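Local coordinates for protein nucleoporin nup120 (Schizosaccharomyces pombe, PDB 4GQ2) that forms a structural part of the nuclear pore complex, the assembly that carries traffic between nucleus and cytoplasm, at residues A[115-120]-A[174-179]; A[181-186]-A[193-198]. One frame throughout, in Å; residues are numbered along the deposited sequence.

Contact 1: residues A[115-120]-A[174-179]; sequences GVAFSF and DLMAAI
M176 reaches across from the first strand of one propeller blade to the first strand of the blade before it. Both segments belong to the beta-propeller of nup120. Strand 115-120 and strand 174-178 run parallel, 6° apart, but their axes come no closer than 6.4 Å. No hydrogen bond joins them, so the two strands meet through side chains and backbone surface. M176 SD lies against the backbone of G115, 3.3 Å from its C atom. The bend at chi3 (72°) turns the methyl along the facing strand toward A117, and CE rests 4.1 Å from A117 CB. A glycine here would probably leave G115 and A117 without their sulfur and methyl cover and open a gap between the blades. Further along, A117 CB packs against A178 CB at 4.2 Å. Strand 115-120 is held in its own sheet: G115, A117 and S119 bond through their backbones to I132, Y130 and I128. M176 also touches Y130, I132 and I184. On the face of its strand turned from this contact, the ring of F118 meets those of W76 and Y63. The carbonyl of F118 instead faces the neighbouring blade, with its O atom 3.4 Å from A178 CB.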
ATOM      1  N   GLY A 115     -27.429 -14.051  21.931  1.00 49.50           N
ATOM      2  CA  GLY A 115     -28.335 -14.928  21.201  1.00 43.20           C
ATOM      3  C   GLY A 115     -27.705 -15.770  20.107  1.00 44.18           C
ATOM      4  O   GLY A 115     -28.411 -16.261  19.231  1.00 53.36           O
ATOM      5  N   VAL A 116     -26.384 -15.950  20.161  1.00 36.75           N
ATOM      6  CA  VAL A 116     -25.674 -16.775  19.184  1.00 36.30           C
ATOM      7  C   VAL A 116     -24.810 -17.796  19.924  1.00 39.79           C
ATOM      8  O   VAL A 116     -24.011 -17.437  20.782  1.00 40.76           O
ATOM      9  CB  VAL A 116     -24.788 -15.924  18.236  1.00 38.72           C
ATOM     10  CG1 VAL A 116     -24.106 -16.804  17.199  1.00 37.86           C
ATOM     11  CG2 VAL A 116     -25.600 -14.838  17.538  1.00 33.27           C
ATOM     12  N   ALA A 117     -24.980 -19.069  19.588  1.00 36.67           N
ATOM     13  CA  ALA A 117     -24.243 -20.140  20.232  1.00 40.82           C
ATOM     14  C   ALA A 117     -23.802 -21.151  19.187  1.00 45.55           C
ATOM     15  O   ALA A 117     -24.536 -21.441  18.242  1.00 47.97           O
ATOM     16  CB  ALA A 117     -25.100 -20.806  21.300  1.00 42.80           C
ATOM     17  N   PHE A 118     -22.604 -21.688  19.371  1.00 47.88           N
ATOM     18  CA  PHE A 118     -21.999 -22.590  18.404  1.00 51.72           C
ATOM     19  C   PHE A 118     -21.805 -23.991  18.972  1.00 54.17           C
ATOM     20  O   PHE A 118     -21.619 -24.167  20.180  1.00 58.68           O
ATOM     21  CB  PHE A 118     -20.637 -22.046  17.981  1.00 57.13           C
ATOM     22  CG  PHE A 118     -20.699 -20.956  16.948  1.00 53.14           C
ATOM     23  CD1 PHE A 118     -21.142 -19.682  17.279  1.00 50.54           C
ATOM     24  CD2 PHE A 118     -20.273 -21.198  15.644  1.00 52.91           C
ATOM     25  CE1 PHE A 118     -21.185 -18.678  16.322  1.00 46.89           C
ATOM     26  CE2 PHE A 118     -20.309 -20.195  14.684  1.00 51.27           C
ATOM     27  CZ  PHE A 118     -20.769 -18.935  15.026  1.00 52.46           C
ATOM     28  N   SER A 119     -21.842 -24.983  18.089  1.00 52.08           N
ATOM     29  CA  SER A 119     -21.482 -26.355  18.439  1.00 53.70           C
ATOM     30  C   SER A 119     -20.926 -27.082  17.216  1.00 61.06           C
ATOM     31  O   SER A 119     -21.257 -26.744  16.078  1.00 60.13           O
ATOM     32  CB  SER A 119     -22.685 -27.108  19.006  1.00 58.01           C
ATOM     33  OG  SER A 119     -22.266 -28.295  19.659  1.00 57.67           O
ATOM     34  N   PHE A 120     -20.086 -28.084  17.459  1.00 62.88           N
ATOM     35  CA  PHE A 120     -19.419 -28.813  16.385  1.00 69.51           C
ATOM     36  C   PHE A 120     -19.613 -30.324  16.503  1.00 65.09           C
ATOM     37  O   PHE A 120     -19.389 -30.899  17.569  1.00 56.46           O
ATOM     38  CB  PHE A 120     -17.928 -28.464  16.371  1.00 78.50           C
ATOM     39  CG  PHE A 120     -17.159 -29.111  15.256  1.00 86.27           C
ATOM     40  CD1 PHE A 120     -17.253 -28.628  13.953  1.00 80.81           C
ATOM     41  CD2 PHE A 120     -16.333 -30.202  15.507  1.00 86.29           C
ATOM     42  CE1 PHE A 120     -16.539 -29.223  12.925  1.00 88.02           C
ATOM     43  CE2 PHE A 120     -15.619 -30.804  14.483  1.00 79.74           C
ATOM     44  CZ  PHE A 120     -15.722 -30.313  13.191  1.00 86.56           C
ATOM     45  N   ASP A 174     -32.943 -15.223  27.511  1.00 56.12           N
ATOM     46  CA  ASP A 174     -31.944 -14.267  27.955  1.00 55.21           C
ATOM     47  C   ASP A 174     -30.507 -14.732  27.686  1.00 51.66           C
ATOM     48  O   ASP A 174     -29.725 -14.019  27.062  1.00 51.29           O
ATOM     49  CB  ASP A 174     -32.145 -13.967  29.442  1.00 63.60           C
ATOM     50  CG  ASP A 174     -31.411 -12.721  29.890  1.00 69.87           C
ATOM     51  OD1 ASP A 174     -31.587 -11.651  29.259  1.00 76.82           O
ATOM     52  OD2 ASP A 174     -30.668 -12.812  30.886  1.00 62.25           O
ATOM     53  N   LEU A 175     -30.162 -15.922  28.162  1.00 46.91           N
ATOM     54  CA  LEU A 175     -28.828 -16.465  27.943  1.00 50.19           C
ATOM     55  C   LEU A 175     -28.912 -17.868  27.361  1.00 50.85           C
ATOM     56  O   LEU A 175     -29.880 -18.592  27.612  1.00 52.63           O
ATOM     57  CB  LEU A 175     -28.013 -16.464  29.241  1.00 47.75           C
ATOM     58  CG  LEU A 175     -27.694 -15.115  29.905  1.00 52.32           C
ATOM     59  CD1 LEU A 175     -27.221 -15.319  31.338  1.00 45.96           C
ATOM     60  CD2 LEU A 175     -26.660 -14.327  29.111  1.00 50.24           C
ATOM     61  N   MET A 176     -27.903 -18.233  26.571  1.00 47.10           N
ATOM     62  CA  MET A 176     -27.828 -19.556  25.954  1.00 50.97           C
ATOM     63  C   MET A 176     -26.528 -20.258  26.308  1.00 50.69           C
ATOM     64  O   MET A 176     -25.514 -19.614  26.588  1.00 52.02           O
ATOM     65  CB  MET A 176     -27.903 -19.467  24.430  1.00 45.05           C
ATOM     66  CG  MET A 176     -29.017 -18.600  23.863  1.00 58.05           C
ATOM     67  SD  MET A 176     -28.723 -18.233  22.118  1.00 57.27           S
ATOM     68  CE  MET A 176     -29.062 -19.807  21.332  1.00 39.40           C
ATOM     69  N   ALA A 177     -26.568 -21.586  26.281  1.00 52.01           N
ATOM     70  CA  ALA A 177     -25.358 -22.400  26.306  1.00 54.83           C
ATOM     71  C   ALA A 177     -25.618 -23.698  25.555  1.00 57.44           C
ATOM     72  O   ALA A 177     -26.356 -24.566  26.031  1.00 71.33           O
ATOM     73  CB  ALA A 177     -24.899 -22.675  27.736  1.00 44.02           C
ATOM     74  N   ALA A 178     -25.033 -23.801  24.366  1.00 51.24           N
ATOM     75  CA  ALA A 178     -25.064 -25.022  23.573  1.00 51.05           C
ATOM     76  C   ALA A 178     -24.515 -26.184  24.395  1.00 54.16           C
ATOM     77  O   ALA A 178     -23.459 -26.073  25.018  1.00 57.39           O
ATOM     78  CB  ALA A 178     -24.244 -24.840  22.303  1.00 47.09           C
ATOM     79  N   ILE A 179     -25.245 -27.291  24.409  1.00 62.40           N
ATOM     80  CA  ILE A 179     -24.810 -28.488  25.130  1.00 68.20           C
ATOM     81  C   ILE A 179     -24.166 -29.457  24.143  1.00 70.22           C
ATOM     82  O   ILE A 179     -23.219 -30.170  24.480  1.00 68.70           O
ATOM     83  CB  ILE A 179     -25.995 -29.159  25.870  1.00 72.96           C
ATOM     84  CG1 ILE A 179     -26.561 -28.232  26.956  1.00 69.65           C
ATOM     85  CG2 ILE A 179     -25.609 -30.520  26.442  1.00 80.22           C
ATOM     86  CD1 ILE A 179     -25.525 -27.597  27.864  1.00 56.37           C
TER

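Contact 2: residues A[181-186]-A[193-198]; sequences TSEICV and LTKIIL
I184 and I196 lie side by side on one face of the paired strands and point the same way. I184 CG2 fits against I196 CB at 4.0 Å. I196 places CG1 anti to its carbonyl carbon (chi1 -58°), and the extended branch carries CD1 on to V186. There CD1 meets V186 CG2, also at 4.0 Å, and the two side chains cross at a slant. V186 makes a second fit with T194, whose methyl CG2 sits 3.8 Å from V186 CB. The hydroxyl of T194 turns to E207. Y130 of the preceding blade touches I184 and L198, I132 touches V186, and the loop residues P165 and F168 touch I196.

The strands form an antiparallel beta hairpin, the two middle strands of a four-stranded propeller blade. I184 with I196 and V186 with T194 are the hydrogen-bonded pairs. The bond from T194 N to V186 O is almost straight at 179°, while that from I196 N to I184 O bends to 141°. Just before the start of strand 183-186, S182 O still accepts a bond from L198 N, and the leucine side chain folds over that same oxygen.

On the other face, E183 CG sits in the fork of I197, 3.9 Å from CG1 and about as far from CG2. C185 SG packs on the K195 chain, 4.2 Å from CG. E183 and K195 bring opposite charges near each other without contact; S180 takes E183 OE1, and N267 takes K195 NZ.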
ATOM      1  N   THR A 181     -24.699 -30.688  19.496  1.00 62.41           N
ATOM      2  CA  THR A 181     -25.246 -30.389  18.175  1.00 61.80           C
ATOM      3  C   THR A 181     -26.758 -30.567  18.100  1.00 57.36           C
ATOM      4  O   THR A 181     -27.361 -30.304  17.064  1.00 68.31           O
ATOM      5  CB  THR A 181     -24.576 -31.229  17.065  1.00 70.88           C
ATOM      6  OG1 THR A 181     -24.313 -32.555  17.546  1.00 67.77           O
ATOM      7  CG2 THR A 181     -23.274 -30.580  16.629  1.00 65.53           C
ATOM      8  N   SER A 182     -27.373 -31.002  19.194  1.00 57.05           N
ATOM      9  CA  SER A 182     -28.820 -31.191  19.213  1.00 59.20           C
ATOM     10  C   SER A 182     -29.469 -30.663  20.490  1.00 62.41           C
ATOM     11  O   SER A 182     -30.697 -30.582  20.580  1.00 70.03           O
ATOM     12  CB  SER A 182     -29.169 -32.666  19.004  1.00 57.88           C
ATOM     13  OG  SER A 182     -28.699 -33.456  20.084  1.00 63.44           O
ATOM     14  N   GLU A 183     -28.644 -30.291  21.466  1.00 59.56           N
ATOM     15  CA  GLU A 183     -29.141 -29.815  22.758  1.00 61.28           C
ATOM     16  C   GLU A 183     -28.614 -28.433  23.111  1.00 52.60           C
ATOM     17  O   GLU A 183     -27.430 -28.144  22.942  1.00 65.89           O
ATOM     18  CB  GLU A 183     -28.786 -30.806  23.875  1.00 69.08           C
ATOM     19  CG  GLU A 183     -29.518 -32.142  23.801  1.00 66.38           C
ATOM     20  CD  GLU A 183     -28.753 -33.263  24.483  1.00 82.31           C
ATOM     21  OE1 GLU A 183     -27.666 -33.643  23.987  1.00 76.23           O
ATOM     22  OE2 GLU A 183     -29.245 -33.768  25.513  1.00 89.60           O
ATOM     23  N   ILE A 184     -29.510 -27.589  23.606  1.00 48.82           N
ATOM     24  CA  ILE A 184     -29.156 -26.257  24.086  1.00 57.91           C
ATOM     25  C   ILE A 184     -29.988 -25.880  25.318  1.00 63.93           C
ATOM     26  O   ILE A 184     -31.151 -26.261  25.437  1.00 72.35           O
ATOM     27  CB  ILE A 184     -29.307 -25.188  22.971  1.00 61.74           C
ATOM     28  CG1 ILE A 184     -28.888 -23.805  23.480  1.00 67.91           C
ATOM     29  CG2 ILE A 184     -30.731 -25.152  22.421  1.00 60.82           C
ATOM     30  CD1 ILE A 184     -28.226 -22.941  22.437  1.00 53.50           C
ATOM     31  N   CYS A 185     -29.372 -25.148  26.238  1.00 58.59           N
ATOM     32  CA  CYS A 185     -30.079 -24.576  27.371  1.00 48.68           C
ATOM     33  C   CYS A 185     -30.301 -23.087  27.176  1.00 51.33           C
ATOM     34  O   CYS A 185     -29.421 -22.374  26.696  1.00 49.57           O
ATOM     35  CB  CYS A 185     -29.305 -24.806  28.664  1.00 50.42           C
ATOM     36  SG  CYS A 185     -29.164 -26.542  29.123  1.00 64.90           S
ATOM     37  N   VAL A 186     -31.488 -22.629  27.561  1.00 53.65           N
ATOM     38  CA  VAL A 186     -31.872 -21.232  27.445  1.00 49.94           C
ATOM     39  C   VAL A 186     -32.492 -20.797  28.769  1.00 51.14           C
ATOM     40  O   VAL A 186     -33.462 -21.394  29.236  1.00 58.26           O
ATOM     41  CB  VAL A 186     -32.876 -21.019  26.287  1.00 46.90           C
ATOM     42  CG1 VAL A 186     -33.315 -19.565  26.195  1.00 39.48           C
ATOM     43  CG2 VAL A 186     -32.285 -21.483  24.965  1.00 44.23           C
ATOM     44  N   LEU A 193     -35.253 -21.856  33.472  1.00 59.43           N
ATOM     45  CA  LEU A 193     -34.262 -22.473  32.597  1.00 65.30           C
ATOM     46  C   LEU A 193     -34.850 -23.675  31.859  1.00 62.42           C
ATOM     47  O   LEU A 193     -35.388 -24.593  32.479  1.00 66.73           O
ATOM     48  CB  LEU A 193     -33.032 -22.901  33.412  1.00 61.35           C
ATOM     49  CG  LEU A 193     -31.842 -23.548  32.695  1.00 67.63           C
ATOM     50  CD1 LEU A 193     -30.954 -22.501  32.035  1.00 67.10           C
ATOM     51  CD2 LEU A 193     -31.036 -24.387  33.673  1.00 65.03           C
ATOM     52  N   THR A 194     -34.728 -23.664  30.537  1.00 56.30           N
ATOM     53  CA  THR A 194     -35.226 -24.753  29.701  1.00 62.80           C
ATOM     54  C   THR A 194     -34.091 -25.480  28.980  1.00 64.41           C
ATOM     55  O   THR A 194     -33.043 -24.894  28.695  1.00 60.00           O
ATOM     56  CB  THR A 194     -36.264 -24.251  28.667  1.00 58.65           C
ATOM     57  OG1 THR A 194     -36.781 -25.361  27.928  1.00 59.09           O
ATOM     58  CG2 THR A 194     -35.642 -23.261  27.687  1.00 56.91           C
ATOM     59  N   LYS A 195     -34.300 -26.762  28.702  1.00 57.69           N
ATOM     60  CA  LYS A 195     -33.419 -27.488  27.801  1.00 62.73           C
ATOM     61  C   LYS A 195     -34.207 -27.844  26.549  1.00 63.89           C
ATOM     62  O   LYS A 195     -35.131 -28.658  26.594  1.00 69.83           O
ATOM     63  CB  LYS A 195     -32.833 -28.746  28.458  1.00 55.14           C
ATOM     64  CG  LYS A 195     -31.782 -29.440  27.603  1.00 63.59           C
ATOM     65  CD  LYS A 195     -31.420 -30.823  28.124  1.00 64.83           C
ATOM     66  CE  LYS A 195     -30.348 -30.759  29.200  1.00 59.67           C
ATOM     67  NZ  LYS A 195     -30.054 -32.108  29.758  1.00 55.59           N
ATOM     68  N   ILE A 196     -33.852 -27.203  25.441  1.00 52.26           N
ATOM     69  CA  ILE A 196     -34.455 -27.505  24.153  1.00 53.68           C
ATOM     70  C   ILE A 196     -33.669 -28.632  23.483  1.00 53.06           C
ATOM     71  O   ILE A 196     -32.469 -28.496  23.256  1.00 56.68           O
ATOM     72  CB  ILE A 196     -34.511 -26.250  23.254  1.00 58.75           C
ATOM     73  CG1 ILE A 196     -35.311 -25.142  23.953  1.00 57.71           C
ATOM     74  CG2 ILE A 196     -35.109 -26.587  21.890  1.00 52.52           C
ATOM     75  CD1 ILE A 196     -35.112 -23.757  23.376  1.00 61.53           C
ATOM     76  N   ILE A 197     -34.352 -29.746  23.195  1.00 54.32           N
ATOM     77  CA  ILE A 197     -33.729 -30.900  22.541  1.00 58.57           C
ATOM     78  C   ILE A 197     -34.346 -31.112  21.166  1.00 60.46           C
ATOM     79  O   ILE A 197     -35.560 -31.294  21.038  1.00 69.14           O
ATOM     80  CB  ILE A 197     -33.852 -32.208  23.367  1.00 77.62           C
ATOM     81  CG1 ILE A 197     -33.271 -32.042  24.775  1.00 70.18           C
ATOM     82  CG2 ILE A 197     -33.156 -33.371  22.663  1.00 71.18           C
ATOM     83  CD1 ILE A 197     -34.318 -31.803  25.840  1.00 71.69           C
ATOM     84  N   LEU A 198     -33.494 -31.101  20.145  1.00 57.71           N
ATOM     85  CA  LEU A 198     -33.945 -31.158  18.761  1.00 64.57           C
ATOM     86  C   LEU A 198     -33.646 -32.505  18.128  1.00 63.76           C
ATOM     87  O   LEU A 198     -32.667 -33.172  18.474  1.00 59.60           O
ATOM     88  CB  LEU A 198     -33.276 -30.060  17.929  1.00 65.53           C
ATOM     89  CG  LEU A 198     -33.087 -28.673  18.543  1.00 57.24           C
ATOM     90  CD1 LEU A 198     -31.889 -27.995  17.908  1.00 58.57           C
ATOM     91  CD2 LEU A 198     -34.333 -27.816  18.405  1.00 53.39           C
TER

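Contact 1 joins two blades, whereas contact 2 lies within the second of them. Their centres are about 9 Å apart. Strand 173-178 is an edge strand of that blade and strand 183-188 is its neighbour, so the contacts share one sheet. A177 N probably hydrogen-bonds to C185 O at 3.0 Å. I184 also bridges them: it belongs to the hairpin, yet its side chain packs against both strands of contact 1, at M176 and at A117. Y130 and I132 of the preceding blade touch side chains in both contacts. At the other end, T181 CG2 packs 3.7 Å from F120 C.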